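PDB 5K0W: class B carbapenemase GOB-18, which is a subclass B3 metallo-beta-lactamase that probably hydrolyses carbapenems and other beta-lactam antibiotics with the help of bound zinc ions. Local coordinates for residues A[183-188]-A[192-197]; A[235-240]-A[266-271]; A[36-41]-A[249-254]; A[157-162]-A[166-171]. One frame throughout, in Å; residues are numbered along the deposited sequence.

Contact 1: residues A[183-188]-A[192-197]; sequences IFETKD and KYRVLI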
loop_
_atom_site.group_PDB
_atom_site.type_symbol
_atom_site.label_atom_id
_atom_site.label_comp_id
_atom_site.label_asym_id
_atom_site.label_seq_id
_atom_site.Cartn_x
_atom_site.Cartn_y
_atom_site.Cartn_z
ATOM N N ILE A 183 1.392 9.632 -5.433
ATOM C CA ILE A 183 0.951 11.010 -5.329
ATOM C C ILE A 183 0.153 11.375 -6.570
ATOM O O ILE A 183 0.579 11.105 -7.699
ATOM C CB ILE A 183 2.106 11.999 -4.937
ATOM C CG1 ILE A 183 1.575 13.344 -4.436
ATOM C CG2 ILE A 183 3.183 12.169 -6.028
ATOM C CD1 ILE A 183 2.294 13.826 -3.218
ATOM N N PHE A 184 -1.049 11.906 -6.350
ATOM C CA PHE A 184 -1.948 12.292 -7.435
ATOM C C PHE A 184 -2.912 13.380 -7.002
ATOM O O PHE A 184 -3.115 13.612 -5.810
ATOM C CB PHE A 184 -2.716 11.061 -7.965
ATOM C CG PHE A 184 -3.735 10.510 -7.004
ATOM C CD1 PHE A 184 -3.355 9.648 -5.980
ATOM C CD2 PHE A 184 -5.079 10.855 -7.119
ATOM C CE1 PHE A 184 -4.294 9.155 -5.075
ATOM C CE2 PHE A 184 -6.022 10.366 -6.215
ATOM C CZ PHE A 184 -5.625 9.512 -5.203
ATOM N N GLU A 185 -3.531 14.021 -7.981
ATOM C CA GLU A 185 -4.556 15.016 -7.739
ATOM C C GLU A 185 -5.898 14.377 -8.060
ATOM O O GLU A 185 -5.994 13.534 -8.949
ATOM C CB GLU A 185 -4.338 16.261 -8.621
ATOM C CG GLU A 185 -4.859 17.555 -8.005
ATOM C CD GLU A 185 -3.816 18.513 -7.441
ATOM O OE1 GLU A 185 -2.683 18.070 -7.131
ATOM O OE2 GLU A 185 -4.140 19.716 -7.303
ATOM N N THR A 186 -6.918 14.757 -7.312
ATOM C CA THR A 186 -8.308 14.342 -7.506
ATOM C C THR A 186 -9.209 15.514 -7.167
ATOM O O THR A 186 -8.786 16.420 -6.451
ATOM C CB THR A 186 -8.665 13.038 -6.788
ATOM O OG1 THR A 186 -9.966 12.643 -7.231
ATOM C CG2 THR A 186 -8.635 13.163 -5.269
ATOM N N LYS A 187 -10.429 15.524 -7.695
ATOM C CA LYS A 187 -11.314 16.646 -7.438
ATOM C C LYS A 187 -12.746 16.280 -7.144
ATOM O O LYS A 187 -13.277 15.273 -7.636
ATOM C CB LYS A 187 -11.218 17.695 -8.572
ATOM C CG LYS A 187 -11.817 17.245 -9.911
ATOM C CD LYS A 187 -11.098 17.824 -11.137
ATOM C CE LYS A 187 -10.344 16.774 -11.962
ATOM N NZ LYS A 187 -9.156 16.188 -11.253
ATOM N N ASP A 188 -13.372 17.106 -6.317
ATOM C CA ASP A 188 -14.792 16.994 -6.049
ATOM C C ASP A 188 -15.422 18.265 -6.632
ATOM O O ASP A 188 -14.765 18.989 -7.385
ATOM C CB ASP A 188 -15.107 16.734 -4.554
ATOM C CG ASP A 188 -14.625 17.756 -3.533
ATOM O OD1 ASP A 188 -14.208 18.865 -3.946
ATOM O OD2 ASP A 188 -14.677 17.449 -2.313
ATOM N N LYS A 192 -9.729 20.776 -5.749
ATOM C CA LYS A 192 -8.722 19.787 -6.156
ATOM C C LYS A 192 -7.976 19.396 -4.871
ATOM O O LYS A 192 -7.953 20.180 -3.914
ATOM C CB LYS A 192 -7.730 20.386 -7.179
ATOM C CG LYS A 192 -8.314 20.570 -8.581
ATOM C CD LYS A 192 -7.291 21.165 -9.548
ATOM C CE LYS A 192 -7.896 21.690 -10.829
ATOM N NZ LYS A 192 -8.255 20.594 -11.774
ATOM N N TYR A 193 -7.396 18.185 -4.832
ATOM C CA TYR A 193 -6.662 17.666 -3.667
ATOM C C TYR A 193 -5.446 16.896 -4.117
ATOM O O TYR A 193 -5.589 15.938 -4.872
ATOM C CB TYR A 193 -7.521 16.677 -2.846
ATOM C CG TYR A 193 -8.873 17.154 -2.387
ATOM C CD1 TYR A 193 -10.009 16.924 -3.155
ATOM C CD2 TYR A 193 -9.038 17.731 -1.132
ATOM C CE1 TYR A 193 -11.275 17.297 -2.702
ATOM C CE2 TYR A 193 -10.300 18.073 -0.654
ATOM C CZ TYR A 193 -11.416 17.865 -1.446
ATOM O OH TYR A 193 -12.654 18.224 -0.981
ATOM N N ARG A 194 -4.261 17.260 -3.611
ATOM C CA ARG A 194 -3.035 16.523 -3.890
ATOM C C ARG A 194 -2.997 15.430 -2.822
ATOM O O ARG A 194 -2.817 15.711 -1.636
ATOM C CB ARG A 194 -1.798 17.438 -3.850
ATOM C CG ARG A 194 -0.474 16.735 -4.157
ATOM C CD ARG A 194 0.504 17.748 -4.706
ATOM N NE ARG A 194 1.856 17.220 -4.904
ATOM C CZ ARG A 194 2.266 16.607 -6.012
ATOM N NH1 ARG A 194 3.518 16.172 -6.112
ATOM N NH2 ARG A 194 1.421 16.408 -7.024
ATOM N N VAL A 195 -3.273 14.191 -3.248
ATOM C CA VAL A 195 -3.357 13.029 -2.370
ATOM C C VAL A 195 -2.064 12.217 -2.355
ATOM O O VAL A 195 -1.507 11.917 -3.411
ATOM C CB VAL A 195 -4.601 12.165 -2.706
ATOM C CG1 VAL A 195 -4.712 10.953 -1.787
ATOM C CG2 VAL A 195 -5.880 13.006 -2.635
ATOM N N LEU A 196 -1.588 11.879 -1.146
ATOM C CA LEU A 196 -0.426 11.039 -0.923
ATOM C C LEU A 196 -0.875 9.745 -0.264
ATOM O O LEU A 196 -1.488 9.788 0.809
ATOM C CB LEU A 196 0.620 11.752 -0.042
ATOM C CG LEU A 196 1.825 10.909 0.371
ATOM C CD1 LEU A 196 2.855 10.837 -0.739
ATOM C CD2 LEU A 196 2.430 11.413 1.660
ATOM N N ILE A 197 -0.586 8.598 -0.905
ATOM C CA ILE A 197 -0.863 7.266 -0.364
ATOM C C ILE A 197 0.514 6.778 0.097
ATOM O O ILE A 197 1.317 6.348 -0.711
ATOM C CB ILE A 197 -1.569 6.328 -1.389
ATOM C CG1 ILE A 197 -2.987 6.828 -1.700
ATOM C CG2 ILE A 197 -1.617 4.855 -0.881
ATOM C CD1 ILE A 197 -3.596 6.225 -2.900
#

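Contact 2: residues A[235-240]-A[266-271]; sequences DIWVAS and QSYFQN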
loop_
_atom_site.group_PDB
_atom_site.type_symbol
_atom_site.label_atom_id
_atom_site.label_comp_id
_atom_site.label_asym_id
_atom_site.label_seq_id
_atom_site.Cartn_x
_atom_site.Cartn_y
_atom_site.Cartn_z
ATOM N N ASP A 235 -2.081 17.574 0.025
ATOM C CA ASP A 235 -3.208 18.147 0.760
ATOM C C ASP A 235 -3.718 17.100 1.715
ATOM O O ASP A 235 -3.934 17.387 2.891
ATOM C CB ASP A 235 -4.317 18.607 -0.198
ATOM C CG ASP A 235 -3.920 19.821 -1.026
ATOM O OD1 ASP A 235 -3.284 20.741 -0.462
ATOM O OD2 ASP A 235 -4.267 19.863 -2.238
ATOM N N ILE A 236 -3.854 15.860 1.207
ATOM C CA ILE A 236 -4.356 14.705 1.943
ATOM C C ILE A 236 -3.341 13.580 1.992
ATOM O O ILE A 236 -2.664 13.328 0.996
ATOM C CB ILE A 236 -5.711 14.265 1.333
ATOM C CG1 ILE A 236 -6.813 15.240 1.754
ATOM C CG2 ILE A 236 -6.085 12.804 1.683
ATOM C CD1 ILE A 236 -8.106 15.075 1.069
ATOM N N TRP A 237 -3.262 12.887 3.145
ATOM C CA TRP A 237 -2.402 11.720 3.314
ATOM C C TRP A 237 -3.144 10.551 3.968
ATOM O O TRP A 237 -3.994 10.749 4.836
ATOM C CB TRP A 237 -1.106 12.068 4.057
ATOM C CG TRP A 237 -1.206 12.012 5.549
ATOM C CD1 TRP A 237 -1.696 12.977 6.377
ATOM C CD2 TRP A 237 -0.810 10.923 6.392
ATOM N NE1 TRP A 237 -1.642 12.550 7.688
ATOM C CE2 TRP A 237 -1.113 11.288 7.723
ATOM C CE3 TRP A 237 -0.239 9.662 6.150
ATOM C CZ2 TRP A 237 -0.837 10.448 8.809
ATOM C CZ3 TRP A 237 0.005 8.823 7.221
ATOM C CH2 TRP A 237 -0.268 9.223 8.534
ATOM N N VAL A 238 -2.830 9.337 3.521
ATOM C CA VAL A 238 -3.335 8.043 4.009
ATOM C C VAL A 238 -2.144 7.083 3.975
ATOM O O VAL A 238 -1.088 7.474 3.469
ATOM C CB VAL A 238 -4.568 7.499 3.226
ATOM C CG1 VAL A 238 -5.808 8.331 3.493
ATOM C CG2 VAL A 238 -4.302 7.387 1.733
ATOM N N ALA A 239 -2.286 5.855 4.519
ATOM C CA ALA A 239 -1.188 4.888 4.568
ATOM C C ALA A 239 -1.652 3.426 4.310
ATOM O O ALA A 239 -2.852 3.208 4.112
ATOM C CB ALA A 239 -0.450 5.015 5.897
ATOM N N SER A 240 -0.697 2.434 4.277
ATOM C CA SER A 240 -0.936 0.994 4.065
ATOM C C SER A 240 -1.830 0.344 5.147
ATOM O O SER A 240 -2.547 -0.626 4.876
ATOM C CB SER A 240 0.391 0.244 3.997
ATOM O OG SER A 240 1.163 0.582 2.858
ATOM N N GLN A 266 0.584 17.775 9.919
ATOM C CA GLN A 266 1.522 17.705 11.043
ATOM C C GLN A 266 1.664 16.327 11.670
ATOM O O GLN A 266 2.761 15.986 12.113
ATOM C CB GLN A 266 1.320 18.829 12.067
ATOM C CG GLN A 266 1.868 20.194 11.606
ATOM C CD GLN A 266 3.211 20.127 10.892
ATOM O OE1 GLN A 266 4.236 19.719 11.454
ATOM N NE2 GLN A 266 3.226 20.513 9.621
ATOM N N SER A 267 0.593 15.506 11.627
ATOM C CA SER A 267 0.611 14.121 12.116
ATOM C C SER A 267 1.450 13.215 11.199
ATOM O O SER A 267 2.066 12.265 11.685
ATOM C CB SER A 267 -0.798 13.564 12.241
ATOM O OG SER A 267 -0.734 12.263 12.801
ATOM N N TYR A 268 1.477 13.505 9.882
ATOM C CA TYR A 268 2.297 12.756 8.930
ATOM C C TYR A 268 3.765 12.994 9.272
ATOM O O TYR A 268 4.527 12.038 9.315
ATOM C CB TYR A 268 2.012 13.179 7.481
ATOM C CG TYR A 268 3.085 12.753 6.511
ATOM C CD1 TYR A 268 3.200 11.426 6.109
ATOM C CD2 TYR A 268 4.021 13.666 6.028
ATOM C CE1 TYR A 268 4.198 11.023 5.226
ATOM C CE2 TYR A 268 5.032 13.269 5.154
ATOM C CZ TYR A 268 5.109 11.947 4.752
ATOM O OH TYR A 268 6.098 11.548 3.893
ATOM N N PHE A 269 4.156 14.261 9.529
ATOM C CA PHE A 269 5.530 14.616 9.865
ATOM C C PHE A 269 5.964 14.139 11.244
ATOM O O PHE A 269 7.122 13.759 11.414
ATOM C CB PHE A 269 5.801 16.106 9.635
ATOM C CG PHE A 269 5.642 16.494 8.186
ATOM C CD1 PHE A 269 6.575 16.089 7.230
ATOM C CD2 PHE A 269 4.544 17.236 7.765
ATOM C CE1 PHE A 269 6.425 16.438 5.887
ATOM C CE2 PHE A 269 4.386 17.576 6.413
ATOM C CZ PHE A 269 5.329 17.171 5.484
ATOM N N GLN A 270 5.038 14.109 12.209
ATOM C CA GLN A 270 5.317 13.621 13.564
ATOM C C GLN A 270 5.597 12.119 13.545
ATOM O O GLN A 270 6.600 11.696 14.115
ATOM C CB GLN A 270 4.179 13.976 14.530
ATOM C CG GLN A 270 4.298 15.417 15.027
ATOM C CD GLN A 270 3.075 15.928 15.747
ATOM O OE1 GLN A 270 1.973 16.037 15.177
ATOM N NE2 GLN A 270 3.273 16.343 16.992
ATOM N N ASN A 271 4.763 11.335 12.823
ATOM C CA ASN A 271 4.918 9.888 12.659
ATOM C C ASN A 271 6.176 9.580 11.887
ATOM O O ASN A 271 6.865 8.628 12.232
ATOM C CB ASN A 271 3.717 9.269 11.928
ATOM C CG ASN A 271 2.450 9.250 12.731
ATOM O OD1 ASN A 271 2.453 9.016 13.944
ATOM N ND2 ASN A 271 1.335 9.473 12.060
#

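Contact 3: residues A[36-41]-A[249-254]; sequences EPFRIA and EKRKEG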
loop_
_atom_site.group_PDB
_atom_site.type_symbol
_atom_site.label_atom_id
_atom_site.label_comp_id
_atom_site.label_asym_id
_atom_site.label_seq_id
_atom_site.Cartn_x
_atom_site.Cartn_y
_atom_site.Cartn_z
ATOM N N GLU A 36 -16.778 -0.906 6.563
ATOM C CA GLU A 36 -17.700 -0.273 5.630
ATOM C C GLU A 36 -16.972 0.700 4.686
ATOM O O GLU A 36 -16.346 1.651 5.165
ATOM C CB GLU A 36 -18.779 0.460 6.439
ATOM C CG GLU A 36 -20.158 0.394 5.822
ATOM C CD GLU A 36 -20.607 1.724 5.257
ATOM O OE1 GLU A 36 -20.842 1.798 4.029
ATOM O OE2 GLU A 36 -20.693 2.703 6.036
ATOM N N PRO A 37 -17.035 0.502 3.344
ATOM C CA PRO A 37 -16.335 1.431 2.440
ATOM C C PRO A 37 -16.846 2.875 2.490
ATOM O O PRO A 37 -18.019 3.104 2.790
ATOM C CB PRO A 37 -16.543 0.796 1.059
ATOM C CG PRO A 37 -17.809 0.026 1.190
ATOM C CD PRO A 37 -17.728 -0.555 2.575
ATOM N N PHE A 38 -15.950 3.851 2.224
ATOM C CA PHE A 38 -16.274 5.277 2.220
ATOM C C PHE A 38 -15.474 6.070 1.183
ATOM O O PHE A 38 -14.456 5.599 0.682
ATOM C CB PHE A 38 -16.141 5.886 3.641
ATOM C CG PHE A 38 -14.744 6.138 4.155
ATOM C CD1 PHE A 38 -13.985 5.103 4.697
ATOM C CD2 PHE A 38 -14.193 7.415 4.128
ATOM C CE1 PHE A 38 -12.691 5.343 5.191
ATOM C CE2 PHE A 38 -12.891 7.648 4.599
ATOM C CZ PHE A 38 -12.144 6.607 5.112
ATOM N N ARG A 39 -15.932 7.286 0.883
ATOM C CA ARG A 39 -15.279 8.206 -0.040
ATOM C C ARG A 39 -14.256 9.024 0.742
ATOM O O ARG A 39 -14.627 9.701 1.710
ATOM C CB ARG A 39 -16.321 9.119 -0.684
ATOM C CG ARG A 39 -15.788 9.950 -1.843
ATOM C CD ARG A 39 -16.948 10.647 -2.507
ATOM N NE ARG A 39 -16.513 11.653 -3.467
ATOM C CZ ARG A 39 -17.160 12.789 -3.698
ATOM N NH1 ARG A 39 -18.272 13.081 -3.026
ATOM N NH2 ARG A 39 -16.694 13.651 -4.589
ATOM N N ILE A 40 -12.973 8.948 0.353
ATOM C CA ILE A 40 -11.927 9.713 1.040
ATOM C C ILE A 40 -11.984 11.170 0.561
ATOM O O ILE A 40 -12.354 12.063 1.335
ATOM C CB ILE A 40 -10.517 9.056 0.919
ATOM C CG1 ILE A 40 -10.522 7.678 1.573
ATOM C CG2 ILE A 40 -9.412 9.947 1.533
ATOM C CD1 ILE A 40 -9.532 6.709 0.992
ATOM N N ALA A 41 -11.668 11.384 -0.727
ATOM C CA ALA A 41 -11.651 12.689 -1.387
ATOM C C ALA A 41 -11.804 12.497 -2.885
ATOM O O ALA A 41 -11.106 11.674 -3.478
ATOM C CB ALA A 41 -10.336 13.402 -1.103
ATOM N N GLU A 249 -9.930 6.664 14.960
ATOM C CA GLU A 249 -9.962 7.745 15.944
ATOM C C GLU A 249 -10.632 8.969 15.309
ATOM O O GLU A 249 -11.350 9.703 15.983
ATOM C CB GLU A 249 -8.549 8.084 16.426
ATOM C CG GLU A 249 -8.089 7.163 17.543
ATOM C CD GLU A 249 -6.597 7.097 17.824
ATOM O OE1 GLU A 249 -6.098 5.983 18.104
ATOM O OE2 GLU A 249 -5.929 8.155 17.788
ATOM N N LYS A 250 -10.409 9.154 13.990
ATOM C CA LYS A 250 -10.936 10.227 13.152
ATOM C C LYS A 250 -12.406 10.034 12.822
ATOM O O LYS A 250 -13.151 11.018 12.796
ATOM C CB LYS A 250 -10.151 10.303 11.841
ATOM C CG LYS A 250 -8.822 10.981 11.971
ATOM C CD LYS A 250 -7.991 10.766 10.730
ATOM C CE LYS A 250 -6.693 11.499 10.891
ATOM N NZ LYS A 250 -5.856 11.411 9.678
ATOM N N ARG A 251 -12.818 8.789 12.504
ATOM C CA ARG A 251 -14.203 8.506 12.125
ATOM C C ARG A 251 -14.717 7.150 12.575
ATOM O O ARG A 251 -13.942 6.245 12.901
ATOM C CB ARG A 251 -14.424 8.701 10.600
ATOM C CG ARG A 251 -13.820 7.622 9.711
ATOM C CD ARG A 251 -13.889 7.928 8.219
ATOM N NE ARG A 251 -15.259 8.012 7.709
ATOM C CZ ARG A 251 -16.030 6.968 7.406
ATOM N NH1 ARG A 251 -17.255 7.155 6.939
ATOM N NH2 ARG A 251 -15.588 5.729 7.588
ATOM N N LYS A 252 -16.055 7.030 12.580
ATOM C CA LYS A 252 -16.795 5.803 12.852
ATOM C C LYS A 252 -17.470 5.438 11.531
ATOM O O LYS A 252 -17.630 6.308 10.679
ATOM C CB LYS A 252 -17.846 6.029 13.961
ATOM C CG LYS A 252 -17.695 5.090 15.161
ATOM C CD LYS A 252 -16.725 5.629 16.243
ATOM C CE LYS A 252 -16.480 4.630 17.354
ATOM N NZ LYS A 252 -15.630 5.196 18.432
ATOM N N GLU A 253 -17.799 4.173 11.311
ATOM C CA GLU A 253 -18.487 3.781 10.077
ATOM C C GLU A 253 -19.831 4.503 9.959
ATOM O O GLU A 253 -20.502 4.757 10.970
ATOM C CB GLU A 253 -18.670 2.262 10.004
ATOM C CG GLU A 253 -17.343 1.545 9.864
ATOM C CD GLU A 253 -17.385 0.106 10.319
ATOM O OE1 GLU A 253 -17.916 -0.734 9.557
ATOM O OE2 GLU A 253 -16.916 -0.176 11.448
ATOM N N GLY A 254 -20.168 4.891 8.738
ATOM C CA GLY A 254 -21.393 5.631 8.464
ATOM C C GLY A 254 -21.187 7.128 8.354
ATOM O O GLY A 254 -21.981 7.788 7.684
HETATM O O HOH W 1 -19.647 5.254 5.617
HETATM O O HOH W 2 -17.565 3.994 6.892
#

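Contact 4: residues A[157-162]-A[166-171]; sequences QDKIKL and TLTLLH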
loop_
_atom_site.group_PDB
_atom_site.type_symbol
_atom_site.label_atom_id
_atom_site.label_comp_id
_atom_site.label_asym_id
_atom_site.label_seq_id
_atom_site.Cartn_x
_atom_site.Cartn_y
_atom_site.Cartn_z
ATOM N N GLN A 157 9.358 8.218 -9.920
ATOM C CA GLN A 157 8.768 9.305 -10.709
ATOM C C GLN A 157 8.007 8.873 -11.941
ATOM O O GLN A 157 7.580 9.738 -12.711
ATOM C CB GLN A 157 9.806 10.402 -11.050
ATOM C CG GLN A 157 10.459 11.068 -9.853
ATOM C CD GLN A 157 9.441 11.681 -8.926
ATOM O OE1 GLN A 157 9.343 11.295 -7.759
ATOM N NE2 GLN A 157 8.629 12.615 -9.435
ATOM N N ASP A 158 7.828 7.550 -12.140
ATOM C CA ASP A 158 7.078 7.017 -13.283
ATOM C C ASP A 158 5.620 7.357 -13.130
ATOM O O ASP A 158 5.097 7.276 -12.028
ATOM C CB ASP A 158 7.281 5.500 -13.452
ATOM C CG ASP A 158 8.615 5.101 -14.088
ATOM O OD1 ASP A 158 9.334 5.992 -14.577
ATOM O OD2 ASP A 158 8.917 3.886 -14.128
ATOM N N LYS A 159 4.987 7.778 -14.228
ATOM C CA LYS A 159 3.584 8.172 -14.293
ATOM C C LYS A 159 2.675 7.024 -14.754
ATOM O O LYS A 159 2.995 6.339 -15.729
ATOM C CB LYS A 159 3.420 9.403 -15.204
ATOM C CG LYS A 159 3.624 10.747 -14.510
ATOM C CD LYS A 159 5.075 11.205 -14.512
ATOM C CE LYS A 159 5.253 12.603 -13.973
ATOM N NZ LYS A 159 5.413 12.620 -12.493
ATOM N N ILE A 160 1.555 6.803 -14.039
ATOM C CA ILE A 160 0.525 5.797 -14.364
ATOM C C ILE A 160 -0.707 6.625 -14.733
ATOM O O ILE A 160 -1.153 7.470 -13.937
ATOM C CB ILE A 160 0.212 4.795 -13.203
ATOM C CG1 ILE A 160 1.487 4.117 -12.630
ATOM C CG2 ILE A 160 -0.833 3.752 -13.624
ATOM C CD1 ILE A 160 1.903 4.640 -11.253
ATOM N N LYS A 161 -1.223 6.425 -15.949
ATOM C CA LYS A 161 -2.360 7.215 -16.426
ATOM C C LYS A 161 -3.563 6.364 -16.823
ATOM O O LYS A 161 -3.401 5.315 -17.440
ATOM C CB LYS A 161 -1.925 8.151 -17.568
ATOM C CG LYS A 161 -0.698 9.013 -17.248
ATOM C CD LYS A 161 -0.322 9.954 -18.384
ATOM C CE LYS A 161 -0.666 11.395 -18.079
ATOM N NZ LYS A 161 0.533 12.196 -17.717
ATOM N N LEU A 162 -4.764 6.811 -16.445
ATOM C CA LEU A 162 -6.054 6.171 -16.735
ATOM C C LEU A 162 -7.065 7.295 -16.624
ATOM O O LEU A 162 -7.209 7.885 -15.551
ATOM C CB LEU A 162 -6.351 5.023 -15.731
ATOM C CG LEU A 162 -7.532 4.099 -16.044
ATOM C CD1 LEU A 162 -7.204 3.146 -17.168
ATOM C CD2 LEU A 162 -7.952 3.323 -14.824
ATOM N N THR A 166 -3.730 10.882 -13.045
ATOM C CA THR A 166 -2.300 10.612 -13.232
ATOM C C THR A 166 -1.680 10.372 -11.857
ATOM O O THR A 166 -1.737 11.252 -10.997
ATOM C CB THR A 166 -1.570 11.745 -13.984
ATOM O OG1 THR A 166 -2.276 12.061 -15.187
ATOM C CG2 THR A 166 -0.117 11.382 -14.315
ATOM N N LEU A 167 -1.097 9.179 -11.659
ATOM C CA LEU A 167 -0.435 8.819 -10.419
ATOM C C LEU A 167 1.061 8.802 -10.641
ATOM O O LEU A 167 1.530 8.355 -11.692
ATOM C CB LEU A 167 -0.894 7.428 -9.963
ATOM C CG LEU A 167 -1.928 7.384 -8.856
ATOM C CD1 LEU A 167 -3.288 7.692 -9.384
ATOM C CD2 LEU A 167 -1.993 6.019 -8.266
ATOM N N THR A 168 1.817 9.274 -9.655
ATOM C CA THR A 168 3.272 9.264 -9.722
ATOM C C THR A 168 3.749 8.311 -8.654
ATOM O O THR A 168 3.331 8.430 -7.493
ATOM C CB THR A 168 3.862 10.688 -9.546
ATOM O OG1 THR A 168 3.357 11.534 -10.565
ATOM C CG2 THR A 168 5.381 10.712 -9.611
ATOM N N LEU A 169 4.616 7.363 -9.038
ATOM C CA LEU A 169 5.196 6.420 -8.093
ATOM C C LEU A 169 6.370 7.106 -7.408
ATOM O O LEU A 169 7.251 7.640 -8.078
ATOM C CB LEU A 169 5.670 5.143 -8.808
ATOM C CG LEU A 169 6.094 3.985 -7.888
ATOM C CD1 LEU A 169 5.505 2.662 -8.359
ATOM C CD2 LEU A 169 7.603 3.915 -7.755
ATOM N N LEU A 170 6.389 7.075 -6.080
ATOM C CA LEU A 170 7.487 7.628 -5.297
ATOM C C LEU A 170 8.190 6.439 -4.635
ATOM O O LEU A 170 7.617 5.805 -3.745
ATOM C CB LEU A 170 6.985 8.636 -4.238
ATOM C CG LEU A 170 6.087 9.793 -4.723
ATOM C CD1 LEU A 170 5.453 10.515 -3.564
ATOM C CD2 LEU A 170 6.847 10.767 -5.602
ATOM N N HIS A 171 9.406 6.109 -5.100
ATOM C CA HIS A 171 10.200 5.016 -4.561
ATOM C C HIS A 171 10.603 5.333 -3.116
ATOM O O HIS A 171 11.347 6.293 -2.867
ATOM C CB HIS A 171 11.423 4.786 -5.455
ATOM C CG HIS A 171 12.249 3.581 -5.105
ATOM N ND1 HIS A 171 11.710 2.298 -5.106
ATOM C CD2 HIS A 171 13.565 3.492 -4.810
ATOM C CE1 HIS A 171 12.701 1.490 -4.773
ATOM N NE2 HIS A 171 13.832 2.159 -4.583
#

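Contact 1: residues A[183-188]-A[192-197]
The beta hairpin of strands 180-187 and 192-198 sets Phe-184 against Val-195 and Thr-186 against Tyr-193 as antiparallel hydrogen-bonded pairs. Phe-184 N donates to Val-195 O at 3.0 Å, and Val-195 N returns the bond to Phe-184 O. A chi1 of 70° swings CG over the backbone, and the Phe-184 ring leans over Val-195. Val-195 CB stands over one face, 4.0 Å from the ring centroid in a CH-pi contact, and Ile-197 CD1 reaches the ring edge at CE1 (3.7 Å). This is the inner face of one of the two sheets in the alpha-beta/beta-alpha sandwich, where Phe-184 also packs on Leu-167. On the other face, Ile-183 CG1 sits over the centre of the Arg-194 guanidinium, 3.7 Å from CZ; Arg-194 NE bonds to Asp-233 O. Near the turn, Tyr-193 OH donates to Asp-188 OD2 from above the carboxylate plane, the carboxylate standing at the ring edge with the two planes 77° apart. Tyr-257 OH hydrogen-bonds to the same OD2.

Contact 2: residues A[235-240]-A[266-271]
Trp-237, lying against Tyr-268, carries the contact between strand 236-239 and helix 265-284. Taken in order along 235-240, Ile-236 and, after Trp-237, Val-238 face strand 192-198, where they pack on Tyr-193 and Ile-197. Trp-237 points the other way, toward the helix. Its chi1 of 87° sends the indole to the helix, and chi2 of -82° turns a face to it. Tyr-268 CB rests on that face as a CH-pi donor, 3.6 Å from the centroid of the five-membered ring and almost on its normal. The phenol ring runs on past the six-membered ring of Trp-237 at an oblique angle, with centroids 5.5 Å apart and planes at 58°; Tyr-268 CD1 comes within 3.9 Å of Trp-237 CE3. Three residues further along the helix, Asn-271 ND2 meets the far end of the indole at CH2 (3.9 Å). No hydrogen bond joins strand and helix here. Both aromatic polar atoms are satisfied outside the pair, Trp-237 NE1 by Asp-264 O and Tyr-268 OH by Met-229 O, so the contact itself rests on dispersion and CH-pi attraction while those bonds probably help to hold the two side chains in place.

Contact 3: residues A[36-41]-A[249-254]
Phe-38 and Arg-251 both place CG between the backbone N and the carbonyl carbon (chi1 75° and 73°), and a bend at chi3 of Arg-251 then lays its guanidinium flat on the phenyl ring. The planes are 11° apart, the two chains running over one another in opposing senses. CZ of Arg-251 lies 3.8 Å from the Phe-38 ring centroid, a cation-pi stack, with NH2 shifted toward the rim over Phe-38 CD1 (3.4 Å). The aliphatic part takes a share as well, since Arg-251 CD stands over the same face, 3.9 Å from the centroid. Two waters lie in the guanidinium plane at its edge. Water 2 accepts from Arg-251 NH2 at 2.7 Å and donates to Glu-36 O at 3.2 Å; water 1 donates to Glu-36 OE2 at 2.8 Å and is held only weakly by Arg-251 NH1, whose stronger partner is Asp-255 O. Gly-254 N gives each water a weak bond. Directly across the segments, Glu-36 N donates to Glu-253 OE1 (3.2 Å). The contact thus ties the loop after helix 247-250 to the chain entering strand 38-41, an outermost strand of the seven-stranded sheet. With no direct salt bridge, the arginine charge is met by a pi face, a carbonyl and water; Glu-36 OE2, 5.7 Å from Arg-251 NH1, is linked to it through water 1 and probably tempers it.

Contact 4: residues A[157-162]-A[166-171]
Lys-159 and Thr-168 lie side by side on one face of the hairpin of strands 159-162 and 165-171, where Lys-159 NZ donates to Thr-168 OG1 at 3.0 Å. Turns at chi2 (88°) and chi4 (87°) bring the ammonium back over its partner, Lys-159 CG meeting Thr-166 CG2 on the way (3.8 Å). Lys-161 also lies alongside Thr-166, with CE nearest the hydroxyl, 3.4 Å from Thr-166 OG1. Between these pairs, the backbones of Ile-160 and Leu-167 exchange two hydrogen bonds, each 2.8 Å from N to O. Leu-169 extends the pairing, its N donating to Asp-158 O (3.0 Å) and its O accepting from Gln-157 N (2.9 Å). Further out, Asp-158 OD2 takes the N-H of Lys-155, probably helping to hold the turn before the strand. On the opposite face Ile-160 packs on Ile-93 and Tyr-119, and Leu-167 on Leu-95, joining this edge to the other sheet. The hairpin is therefore amphipathic: lysines and threonines outside, where a hydroxyl tethers the Lys-159 ammonium, and apolar groups inside.

In the fold
Contacts 4, 1 and 2 follow one another across the five-stranded sheet. Contacts 4 and 1, with centres 12 Å apart, are joined between strands 165-171 and 180-187, where Thr-168 N lies 3.0 Å from Ile-183 O. Contact 1 meets contact 2 where Leu-196 N lies 2.8 Å from Ile-236 O, and helix 266-271 covers that outermost strand at Trp-237. Contact 3 reaches this region from the other sheet: Ala-41 CB packs on Ile-236 CD1 at 3.5 Å. Contacts 1 and 2 approach the metals, the side chains of Ile-197 and Trp-237 lying about 12 and 13 Å from a zinc ion. Strand 236-239 leads into His-241, which binds zinc with Asp-102 and His-103; contact 3 lies away from the metal site.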